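PDB 4XKY: dihydrodipicolinate synthase, which probably makes or cleaves carbon-carbon bonds through a Schiff base with pyruvate, as TIM-barrel aldolases of the DapA family do. Local coordinates for residues L12-L22 with L54-N65; S256-C264 with Y275-F283. All blocks are in the same frame, centred on the assembly; numbering follows the deposited sequence.

Interaction 1 (L12-L22 with L54-N65); sequences LVTPLLDDDVL and LSYKLRMEMIKN
D20 meets the start of helix 56-70 with both carboxylate oxygens. OD1 receives the S55 hydroxyl on its syn lone pair, S55 OG to D20 OD1 measuring 2.6 Å, while OD2 forms a salt bridge to K57 NZ, its hydrogen bond weak, at 3.3 Å. S55 is the N-cap residue: with chi1 at 76° its OG sits between backbone N and carbonyl carbon, where it accepts from L58 N at 3.1 Å as it donates to the aspartate. A water joins D19 O, D20 OD1 and S55 N. The helix start would tend to favour the charged carboxylate. An alanine here would probably leave the S55 hydroxyl without its acceptor and less firmly fixed in rotation, and K57 without this counter-charge.

Beyond the helix start the packing is mainly apolar. L58 straddles the bend of 12-22 with its fork, CD1 lying 3.7 Å from L22 CB and CD2 3.6 Å from L16 CD2. M62, bent at chi2 (60°), carries its CE to 3.4 Å from V13 O, and L22 crosses it at about a right angle. T14 and L54 meet tip to tip, T14 CG2 to L54 CD1 3.6 Å, while T14 OG1 turns to G49 O. A second water links L22 N to E61 OE1.

A type I turn, D18 to V21, and a classic beta bulge, L17 and D18 facing V21, shape the bend of 12-22. The side chain of V13, pointing away from the helix, lies about 4 Å from that of T48, predicted to bind pyruvate. The contact lies within a TIM barrel, where the long connection after strand 7-8 packs on the N-terminal half of helix 56-70, which follows strand 42-44.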
loop_
_atom_site.group_PDB
_atom_site.type_symbol
_atom_site.label_atom_id
_atom_site.label_comp_id
_atom_site.label_asym_id
_atom_site.label_seq_id
_atom_site.Cartn_x
_atom_site.Cartn_y
_atom_site.Cartn_z
ATOM N N LEU A 12 1.826 -23.472 -16.994
ATOM C CA LEU A 12 0.614 -24.158 -17.400
ATOM C C LEU A 12 -0.597 -23.732 -16.578
ATOM O O LEU A 12 -0.508 -23.552 -15.377
ATOM C CB LEU A 12 0.767 -25.672 -17.294
ATOM C CG LEU A 12 1.425 -26.406 -18.462
ATOM C CD1 LEU A 12 2.845 -25.920 -18.608
ATOM C CD2 LEU A 12 1.456 -27.892 -18.191
ATOM N N VAL A 13 -1.745 -23.600 -17.244
ATOM C CA VAL A 13 -3.013 -23.582 -16.548
ATOM C C VAL A 13 -3.215 -24.977 -15.959
ATOM O O VAL A 13 -2.603 -25.956 -16.427
ATOM C CB VAL A 13 -4.204 -23.180 -17.464
ATOM C CG1 VAL A 13 -4.011 -21.782 -18.030
ATOM C CG2 VAL A 13 -4.386 -24.136 -18.613
ATOM N N THR A 14 -4.007 -25.042 -14.890
ATOM C CA THR A 14 -4.422 -26.296 -14.296
ATOM C C THR A 14 -5.819 -26.500 -14.871
ATOM O O THR A 14 -6.760 -25.864 -14.437
ATOM C CB THR A 14 -4.418 -26.241 -12.746
ATOM O OG1 THR A 14 -3.094 -25.917 -12.261
ATOM C CG2 THR A 14 -4.866 -27.584 -12.160
ATOM N N PRO A 15 -5.946 -27.334 -15.914
ATOM C CA PRO A 15 -7.274 -27.528 -16.523
ATOM C C PRO A 15 -8.164 -28.319 -15.599
ATOM O O PRO A 15 -7.707 -29.284 -14.980
ATOM C CB PRO A 15 -6.996 -28.289 -17.810
ATOM C CG PRO A 15 -5.530 -28.526 -17.878
ATOM C CD PRO A 15 -4.904 -28.137 -16.565
ATOM N N LEU A 16 -9.403 -27.858 -15.482
ATOM C CA LEU A 16 -10.384 -28.368 -14.539
ATOM C C LEU A 16 -11.680 -28.776 -15.225
ATOM O O LEU A 16 -12.111 -28.140 -16.198
ATOM C CB LEU A 16 -10.714 -27.263 -13.558
ATOM C CG LEU A 16 -9.529 -26.746 -12.762
ATOM C CD1 LEU A 16 -10.048 -25.620 -11.882
ATOM C CD2 LEU A 16 -8.900 -27.873 -11.935
ATOM N N LEU A 17 -12.306 -29.836 -14.728
ATOM C CA LEU A 17 -13.703 -30.147 -15.094
ATOM C C LEU A 17 -14.666 -29.555 -14.086
ATOM O O LEU A 17 -15.832 -29.343 -14.375
ATOM C CB LEU A 17 -13.918 -31.668 -15.173
ATOM C CG LEU A 17 -13.119 -32.391 -16.259
ATOM C CD1 LEU A 17 -13.471 -33.886 -16.291
ATOM C CD2 LEU A 17 -13.427 -31.781 -17.627
ATOM N N ASP A 18 -14.176 -29.348 -12.871
ATOM C CA ASP A 18 -14.976 -28.764 -11.795
ATOM C C ASP A 18 -13.999 -28.196 -10.777
ATOM O O ASP A 18 -12.793 -28.337 -10.957
ATOM C CB ASP A 18 -15.925 -29.798 -11.173
ATOM C CG ASP A 18 -17.089 -29.154 -10.391
ATOM O OD1 ASP A 18 -17.312 -27.941 -10.519
ATOM O OD2 ASP A 18 -17.780 -29.857 -9.634
ATOM N N ASP A 19 -14.515 -27.550 -9.734
ATOM C CA ASP A 19 -13.690 -26.807 -8.802
ATOM C C ASP A 19 -12.581 -27.694 -8.248
ATOM O O ASP A 19 -11.481 -27.219 -8.010
ATOM C CB ASP A 19 -14.512 -26.249 -7.635
ATOM C CG ASP A 19 -15.590 -25.269 -8.073
ATOM O OD1 ASP A 19 -15.303 -24.271 -8.740
ATOM O OD2 ASP A 19 -16.756 -25.496 -7.738
ATOM N N ASP A 20 -12.867 -28.970 -8.032
ATOM C CA ASP A 20 -11.891 -29.877 -7.446
ATOM C C ASP A 20 -11.659 -31.105 -8.309
ATOM O O ASP A 20 -11.334 -32.160 -7.777
ATOM C CB ASP A 20 -12.368 -30.357 -6.073
ATOM C CG ASP A 20 -11.206 -30.722 -5.156
ATOM O OD1 ASP A 20 -10.096 -30.170 -5.307
ATOM O OD2 ASP A 20 -11.396 -31.534 -4.260
ATOM N N VAL A 21 -11.821 -30.986 -9.631
ATOM C CA VAL A 21 -11.662 -32.167 -10.527
ATOM C C VAL A 21 -10.767 -31.754 -11.667
ATOM O O VAL A 21 -11.074 -30.795 -12.369
ATOM C CB VAL A 21 -13.004 -32.665 -11.146
ATOM C CG1 VAL A 21 -12.783 -33.872 -12.093
ATOM C CG2 VAL A 21 -13.992 -33.053 -10.066
ATOM N N LEU A 22 -9.685 -32.490 -11.855
ATOM C CA LEU A 22 -8.706 -32.202 -12.888
ATOM C C LEU A 22 -9.208 -32.679 -14.263
ATOM O O LEU A 22 -9.715 -33.784 -14.379
ATOM C CB LEU A 22 -7.385 -32.912 -12.553
ATOM C CG LEU A 22 -6.143 -32.595 -13.417
ATOM C CD1 LEU A 22 -5.625 -31.181 -13.171
ATOM C CD2 LEU A 22 -5.023 -33.605 -13.163
ATOM N N LEU A 54 -6.669 -23.897 -5.347
ATOM C CA LEU A 54 -6.936 -25.332 -5.500
ATOM C C LEU A 54 -6.645 -26.087 -4.230
ATOM O O LEU A 54 -5.791 -25.704 -3.458
ATOM C CB LEU A 54 -6.067 -25.910 -6.610
ATOM C CG LEU A 54 -6.294 -25.268 -7.980
ATOM C CD1 LEU A 54 -5.453 -25.955 -9.026
ATOM C CD2 LEU A 54 -7.757 -25.249 -8.388
ATOM N N SER A 55 -7.373 -27.171 -4.021
ATOM C CA SER A 55 -7.132 -28.044 -2.893
ATOM C C SER A 55 -5.749 -28.711 -3.008
ATOM O O SER A 55 -5.155 -28.792 -4.087
ATOM C CB SER A 55 -8.212 -29.121 -2.833
ATOM O OG SER A 55 -7.973 -30.114 -3.824
ATOM N N TYR A 56 -5.244 -29.192 -1.883
ATOM C CA TYR A 56 -3.982 -29.933 -1.873
ATOM C C TYR A 56 -4.041 -31.142 -2.766
ATOM O O TYR A 56 -3.112 -31.432 -3.482
ATOM C CB TYR A 56 -3.674 -30.429 -0.465
ATOM C CG TYR A 56 -2.199 -30.580 -0.236
ATOM C CD1 TYR A 56 -1.389 -29.454 -0.192
ATOM C CD2 TYR A 56 -1.607 -31.826 -0.079
ATOM C CE1 TYR A 56 -0.032 -29.553 0.016
ATOM C CE2 TYR A 56 -0.242 -31.937 0.131
ATOM C CZ TYR A 56 0.535 -30.785 0.175
ATOM O OH TYR A 56 1.886 -30.810 0.379
ATOM N N LYS A 57 -5.145 -31.870 -2.714
ATOM C CA LYS A 57 -5.322 -33.014 -3.583
ATOM C C LYS A 57 -5.141 -32.636 -5.045
ATOM O O LYS A 57 -4.408 -33.301 -5.790
ATOM C CB LYS A 57 -6.704 -33.630 -3.362
ATOM C CG LYS A 57 -6.984 -34.877 -4.191
ATOM C CD LYS A 57 -8.474 -35.197 -4.181
ATOM C CE LYS A 57 -9.211 -34.515 -5.328
ATOM N NZ LYS A 57 -10.684 -34.642 -5.176
ATOM N N LEU A 58 -5.784 -31.555 -5.466
ATOM C CA LEU A 58 -5.717 -31.180 -6.876
ATOM C C LEU A 58 -4.328 -30.738 -7.281
ATOM O O LEU A 58 -3.857 -31.101 -8.341
ATOM C CB LEU A 58 -6.729 -30.100 -7.184
ATOM C CG LEU A 58 -7.226 -29.909 -8.597
ATOM C CD1 LEU A 58 -7.564 -31.211 -9.267
ATOM C CD2 LEU A 58 -8.457 -29.044 -8.528
ATOM N N ARG A 59 -3.645 -30.002 -6.416
ATOM C CA ARG A 59 -2.263 -29.634 -6.684
ATOM C C ARG A 59 -1.417 -30.925 -6.870
ATOM O O ARG A 59 -0.599 -31.008 -7.770
ATOM C CB ARG A 59 -1.724 -28.749 -5.566
ATOM C CG ARG A 59 -2.417 -27.401 -5.500
ATOM C CD ARG A 59 -2.342 -26.778 -4.121
ATOM N NE ARG A 59 -1.027 -26.198 -3.877
ATOM C CZ ARG A 59 -0.605 -25.775 -2.693
ATOM N NH1 ARG A 59 -1.393 -25.888 -1.620
ATOM N NH2 ARG A 59 0.617 -25.264 -2.579
ATOM N N MET A 60 -1.640 -31.939 -6.042
ATOM C CA MET A 60 -0.876 -33.185 -6.186
ATOM C C MET A 60 -1.185 -33.904 -7.492
ATOM O O MET A 60 -0.275 -34.377 -8.159
ATOM C CB MET A 60 -1.067 -34.104 -4.990
ATOM C CG MET A 60 -0.412 -33.516 -3.749
ATOM S SD MET A 60 -0.467 -34.461 -2.206
ATOM C CE MET A 60 -2.163 -35.034 -2.135
ATOM N N GLU A 61 -2.454 -33.949 -7.876
ATOM C CA GLU A 61 -2.833 -34.550 -9.144
ATOM C C GLU A 61 -2.241 -33.815 -10.345
ATOM O O GLU A 61 -1.860 -34.447 -11.316
ATOM C CB GLU A 61 -4.341 -34.641 -9.263
ATOM C CG GLU A 61 -4.928 -35.550 -8.200
ATOM C CD GLU A 61 -6.428 -35.713 -8.303
ATOM O OE1 GLU A 61 -7.062 -35.020 -9.128
ATOM O OE2 GLU A 61 -6.975 -36.520 -7.525
ATOM N N MET A 62 -2.145 -32.493 -10.274
ATOM C CA MET A 62 -1.570 -31.753 -11.370
ATOM C C MET A 62 -0.108 -32.134 -11.534
ATOM O O MET A 62 0.345 -32.331 -12.638
ATOM C CB MET A 62 -1.679 -30.254 -11.153
ATOM C CG MET A 62 -1.067 -29.369 -12.251
ATOM S SD MET A 62 -1.812 -29.626 -13.881
ATOM C CE MET A 62 -0.892 -28.445 -14.857
ATOM N N ILE A 63 0.630 -32.192 -10.429
ATOM C CA ILE A 63 2.020 -32.588 -10.461
ATOM C C ILE A 63 2.202 -33.993 -11.038
ATOM O O ILE A 63 3.012 -34.187 -11.943
ATOM C CB ILE A 63 2.614 -32.526 -9.050
ATOM C CG1 ILE A 63 2.734 -31.067 -8.614
ATOM C CG2 ILE A 63 3.989 -33.193 -8.973
ATOM C CD1 ILE A 63 2.924 -30.903 -7.123
ATOM N N LYS A 64 1.467 -34.963 -10.490
ATOM C CA LYS A 64 1.579 -36.356 -10.920
ATOM C C LYS A 64 1.235 -36.509 -12.392
ATOM O O LYS A 64 2.032 -37.027 -13.158
ATOM C CB LYS A 64 0.664 -37.275 -10.113
ATOM C CG LYS A 64 0.977 -37.410 -8.620
ATOM C CD LYS A 64 0.241 -38.635 -8.048
ATOM C CE LYS A 64 -0.270 -38.471 -6.621
ATOM N NZ LYS A 64 -1.544 -37.688 -6.562
ATOM N N ASN A 65 0.054 -36.066 -12.805
ATOM C CA ASN A 65 -0.293 -36.159 -14.237
ATOM C C ASN A 65 0.672 -35.418 -15.158
ATOM O O ASN A 65 0.978 -35.908 -16.243
ATOM C CB ASN A 65 -1.726 -35.689 -14.508
ATOM C CG ASN A 65 -2.744 -36.713 -14.108
ATOM O OD1 ASN A 65 -3.087 -37.605 -14.888
ATOM N ND2 ASN A 65 -3.192 -36.637 -12.864
HETATM O O HOH W 1 -9.943 -27.423 -5.616
HETATM O O HOH W 2 -9.288 -34.692 -10.116
#

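Interaction 2 (S256-C264 with Y275-F283); sequences SSYLKGLKC and YVAAPFHKF
In the helical C-terminal part that follows the TIM barrel in this family, the loop ahead of helix 285-298 folds back on helix 257-268, with F283 set against K260. The lysine lays CB over one face of the ring, 3.8 Å from the F283 centroid and 14° off the ring normal, a CH-pi contact. Bends at chi3 and chi4 then bring K260 CE to 3.1 Å from H281 O, a tight fit, and NZ to a water at 2.8 Å. The same ring reaches G261 N and C264 CB obliquely. A second water spans K260 O and F283 N, tying helix backbone to loop backbone.

Just before the helix, S256 CB makes another CH-pi contact, 4.0 Å from the F280 ring centroid; F280 also meets an aromatic ring of a neighbouring subunit, so this corner of the loop belongs to the tetramer interface as well.

Toward the barrel, L259 CD2 and V276 CG1 touch tip to tip at 4.1 Å. K263 crosses V276 obliquely and, extended beyond CG, delivers NZ to Y275 O at 3.0 Å, nearly in line with the carbonyl (162° at the oxygen). That ammonium also pairs with E50.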
loop_
_atom_site.group_PDB
_atom_site.type_symbol
_atom_site.label_atom_id
_atom_site.label_comp_id
_atom_site.label_asym_id
_atom_site.label_seq_id
_atom_site.Cartn_x
_atom_site.Cartn_y
_atom_site.Cartn_z
ATOM N N SER A 256 -9.063 -10.863 -12.228
ATOM C CA SER A 256 -9.137 -12.221 -12.735
ATOM C C SER A 256 -9.248 -12.349 -14.275
ATOM O O SER A 256 -9.263 -13.472 -14.808
ATOM C CB SER A 256 -10.365 -12.873 -12.137
ATOM O OG SER A 256 -11.525 -12.101 -12.468
ATOM N N SER A 257 -9.357 -11.218 -14.983
ATOM C CA SER A 257 -9.585 -11.249 -16.422
ATOM C C SER A 257 -8.494 -11.964 -17.223
ATOM O O SER A 257 -8.786 -12.558 -18.275
ATOM C CB SER A 257 -9.798 -9.836 -16.980
ATOM O OG SER A 257 -8.779 -8.981 -16.528
ATOM N N TYR A 258 -7.252 -11.907 -16.756
ATOM C CA TYR A 258 -6.170 -12.613 -17.439
ATOM C C TYR A 258 -6.449 -14.114 -17.469
ATOM O O TYR A 258 -6.482 -14.718 -18.505
ATOM C CB TYR A 258 -4.822 -12.308 -16.793
ATOM C CG TYR A 258 -3.737 -13.322 -17.045
ATOM C CD1 TYR A 258 -3.140 -13.460 -18.286
ATOM C CD2 TYR A 258 -3.268 -14.116 -16.010
ATOM C CE1 TYR A 258 -2.116 -14.383 -18.494
ATOM C CE2 TYR A 258 -2.252 -15.035 -16.197
ATOM C CZ TYR A 258 -1.686 -15.179 -17.444
ATOM O OH TYR A 258 -0.669 -16.101 -17.609
ATOM N N LEU A 259 -6.705 -14.680 -16.311
ATOM C CA LEU A 259 -6.915 -16.114 -16.171
ATOM C C LEU A 259 -8.182 -16.591 -16.908
ATOM O O LEU A 259 -8.161 -17.585 -17.625
ATOM C CB LEU A 259 -7.008 -16.444 -14.694
ATOM C CG LEU A 259 -7.438 -17.873 -14.399
ATOM C CD1 LEU A 259 -6.351 -18.849 -14.810
ATOM C CD2 LEU A 259 -7.808 -18.019 -12.941
ATOM N N LYS A 260 -9.278 -15.877 -16.712
ATOM C CA LYS A 260 -10.525 -16.207 -17.355
ATOM C C LYS A 260 -10.417 -16.160 -18.870
ATOM O O LYS A 260 -10.984 -16.985 -19.551
ATOM C CB LYS A 260 -11.629 -15.283 -16.864
ATOM C CG LYS A 260 -12.044 -15.621 -15.458
ATOM C CD LYS A 260 -12.561 -14.438 -14.668
ATOM C CE LYS A 260 -14.046 -14.331 -14.634
ATOM N NZ LYS A 260 -14.418 -13.838 -13.279
ATOM N N GLY A 261 -9.725 -15.148 -19.377
ATOM C CA GLY A 261 -9.540 -14.986 -20.795
ATOM C C GLY A 261 -8.674 -16.065 -21.389
ATOM O O GLY A 261 -9.036 -16.667 -22.412
ATOM N N LEU A 262 -7.524 -16.299 -20.769
ATOM C CA LEU A 262 -6.642 -17.385 -21.185
ATOM C C LEU A 262 -7.371 -18.714 -21.243
ATOM O O LEU A 262 -7.346 -19.405 -22.235
ATOM C CB LEU A 262 -5.498 -17.524 -20.196
ATOM C CG LEU A 262 -4.342 -18.422 -20.576
ATOM C CD1 LEU A 262 -3.696 -17.895 -21.837
ATOM C CD2 LEU A 262 -3.322 -18.446 -19.444
ATOM N N LYS A 263 -8.050 -19.066 -20.165
ATOM C CA LYS A 263 -8.760 -20.340 -20.134
ATOM C C LYS A 263 -9.932 -20.388 -21.146
ATOM O O LYS A 263 -10.159 -21.410 -21.787
ATOM C CB LYS A 263 -9.209 -20.672 -18.710
ATOM C CG LYS A 263 -8.120 -21.294 -17.844
ATOM C CD LYS A 263 -8.756 -22.007 -16.659
ATOM C CE LYS A 263 -7.792 -22.953 -15.983
ATOM N NZ LYS A 263 -8.398 -23.695 -14.834
ATOM N N CYS A 264 -10.668 -19.289 -21.288
ATOM C CA CYS A 264 -11.715 -19.211 -22.297
ATOM C C CYS A 264 -11.111 -19.472 -23.701
ATOM O O CYS A 264 -11.599 -20.324 -24.479
ATOM C CB CYS A 264 -12.378 -17.846 -22.236
ATOM S SG CYS A 264 -13.786 -17.715 -23.328
ATOM N N TYR A 275 -12.955 -24.294 -17.493
ATOM C CA TYR A 275 -13.511 -24.162 -16.127
ATOM C C TYR A 275 -12.525 -23.467 -15.174
ATOM O O TYR A 275 -11.332 -23.795 -15.172
ATOM C CB TYR A 275 -13.923 -25.536 -15.541
ATOM C CG TYR A 275 -14.847 -25.393 -14.355
ATOM C CD1 TYR A 275 -16.221 -25.329 -14.536
ATOM C CD2 TYR A 275 -14.344 -25.288 -13.055
ATOM C CE1 TYR A 275 -17.062 -25.188 -13.466
ATOM C CE2 TYR A 275 -15.186 -25.115 -11.984
ATOM C CZ TYR A 275 -16.542 -25.085 -12.211
ATOM O OH TYR A 275 -17.428 -24.941 -11.202
ATOM N N VAL A 276 -13.042 -22.548 -14.349
ATOM C CA VAL A 276 -12.237 -21.781 -13.378
ATOM C C VAL A 276 -12.716 -22.085 -11.946
ATOM O O VAL A 276 -13.918 -22.109 -11.678
ATOM C CB VAL A 276 -12.335 -20.267 -13.645
ATOM C CG1 VAL A 276 -11.597 -19.473 -12.581
ATOM C CG2 VAL A 276 -11.774 -19.929 -15.026
ATOM N N ALA A 277 -11.786 -22.333 -11.018
ATOM C CA ALA A 277 -12.187 -22.802 -9.693
ATOM C C ALA A 277 -12.760 -21.652 -8.884
ATOM O O ALA A 277 -12.232 -20.538 -8.919
ATOM C CB ALA A 277 -10.984 -23.337 -8.930
ATOM N N ALA A 278 -13.805 -21.949 -8.140
ATOM C CA ALA A 278 -14.304 -21.054 -7.115
ATOM C C ALA A 278 -13.145 -20.579 -6.220
ATOM O O ALA A 278 -12.241 -21.357 -5.904
ATOM C CB ALA A 278 -15.351 -21.769 -6.277
ATOM N N PRO A 279 -13.184 -19.316 -5.793
ATOM C CA PRO A 279 -14.314 -18.388 -5.882
ATOM C C PRO A 279 -14.575 -17.692 -7.226
ATOM O O PRO A 279 -15.550 -16.943 -7.336
ATOM C CB PRO A 279 -13.928 -17.304 -4.874
ATOM C CG PRO A 279 -12.427 -17.263 -4.944
ATOM C CD PRO A 279 -11.987 -18.677 -5.212
ATOM N N PHE A 280 -13.698 -17.877 -8.206
ATOM C CA PHE A 280 -13.906 -17.298 -9.530
ATOM C C PHE A 280 -14.799 -18.229 -10.360
ATOM O O PHE A 280 -15.059 -19.362 -9.944
ATOM C CB PHE A 280 -12.560 -17.040 -10.207
ATOM C CG PHE A 280 -11.724 -15.985 -9.507
ATOM C CD1 PHE A 280 -12.208 -14.687 -9.342
ATOM C CD2 PHE A 280 -10.466 -16.288 -9.003
ATOM C CE1 PHE A 280 -11.444 -13.718 -8.698
ATOM C CE2 PHE A 280 -9.700 -15.329 -8.353
ATOM C CZ PHE A 280 -10.185 -14.051 -8.196
ATOM N N HIS A 281 -15.326 -17.735 -11.488
ATOM C CA HIS A 281 -16.064 -18.598 -12.413
ATOM C C HIS A 281 -15.761 -18.233 -13.857
ATOM O O HIS A 281 -15.517 -17.075 -14.184
ATOM C CB HIS A 281 -17.573 -18.596 -12.103
ATOM C CG HIS A 281 -18.288 -17.313 -12.432
ATOM N ND1 HIS A 281 -18.304 -16.222 -11.588
ATOM C CD2 HIS A 281 -19.068 -16.975 -13.489
ATOM C CE1 HIS A 281 -19.022 -15.252 -12.129
ATOM N NE2 HIS A 281 -19.508 -15.689 -13.278
ATOM N N LYS A 282 -15.740 -19.239 -14.723
ATOM C CA LYS A 282 -15.423 -19.014 -16.134
ATOM C C LYS A 282 -16.366 -17.996 -16.804
ATOM O O LYS A 282 -17.494 -17.832 -16.399
ATOM C CB LYS A 282 -15.457 -20.333 -16.897
ATOM C CG LYS A 282 -16.843 -20.957 -16.962
ATOM C CD LYS A 282 -16.851 -22.218 -17.800
ATOM C CE LYS A 282 -18.268 -22.667 -18.130
ATOM N NZ LYS A 282 -18.210 -24.004 -18.794
ATOM N N PHE A 283 -15.864 -17.339 -17.836
ATOM C CA PHE A 283 -16.679 -16.513 -18.706
ATOM C C PHE A 283 -17.895 -17.230 -19.247
ATOM O O PHE A 283 -17.794 -18.289 -19.847
ATOM C CB PHE A 283 -15.868 -16.022 -19.900
ATOM C CG PHE A 283 -14.924 -14.902 -19.588
ATOM C CD1 PHE A 283 -15.144 -14.015 -18.538
ATOM C CD2 PHE A 283 -13.826 -14.705 -20.403
ATOM C CE1 PHE A 283 -14.254 -12.959 -18.291
ATOM C CE2 PHE A 283 -12.946 -13.676 -20.175
ATOM C CZ PHE A 283 -13.147 -12.804 -19.111
HETATM O O HOH W 3 -15.656 -14.520 -10.810
HETATM O O HOH W 4 -13.091 -18.446 -18.468
#

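Overall arrangement
Interaction 1 is the more buried of the two and joins barrel elements, the segment after strand 7-8 and helix 56-70; interaction 2 is partly buried and holds helix 257-268 of the C-terminal part to the loop that follows it. Waters bridge both, but the chemistry differs: the D20-S55-K57 carboxylate network beside an aliphatic interior in the first, CH-pi contacts and the lysine-to-carbonyl bond of K263 in the second. The contacts have no element in common yet touch directly, their centres about 14 Å apart. K263 NZ probably bonds T14 O at 2.7 Å, and A278 N probably bonds D19 OD1 at 2.8 Å, so 12-22 touches both sides of interaction 2, helix 257-268 through K263 and the loop through A278.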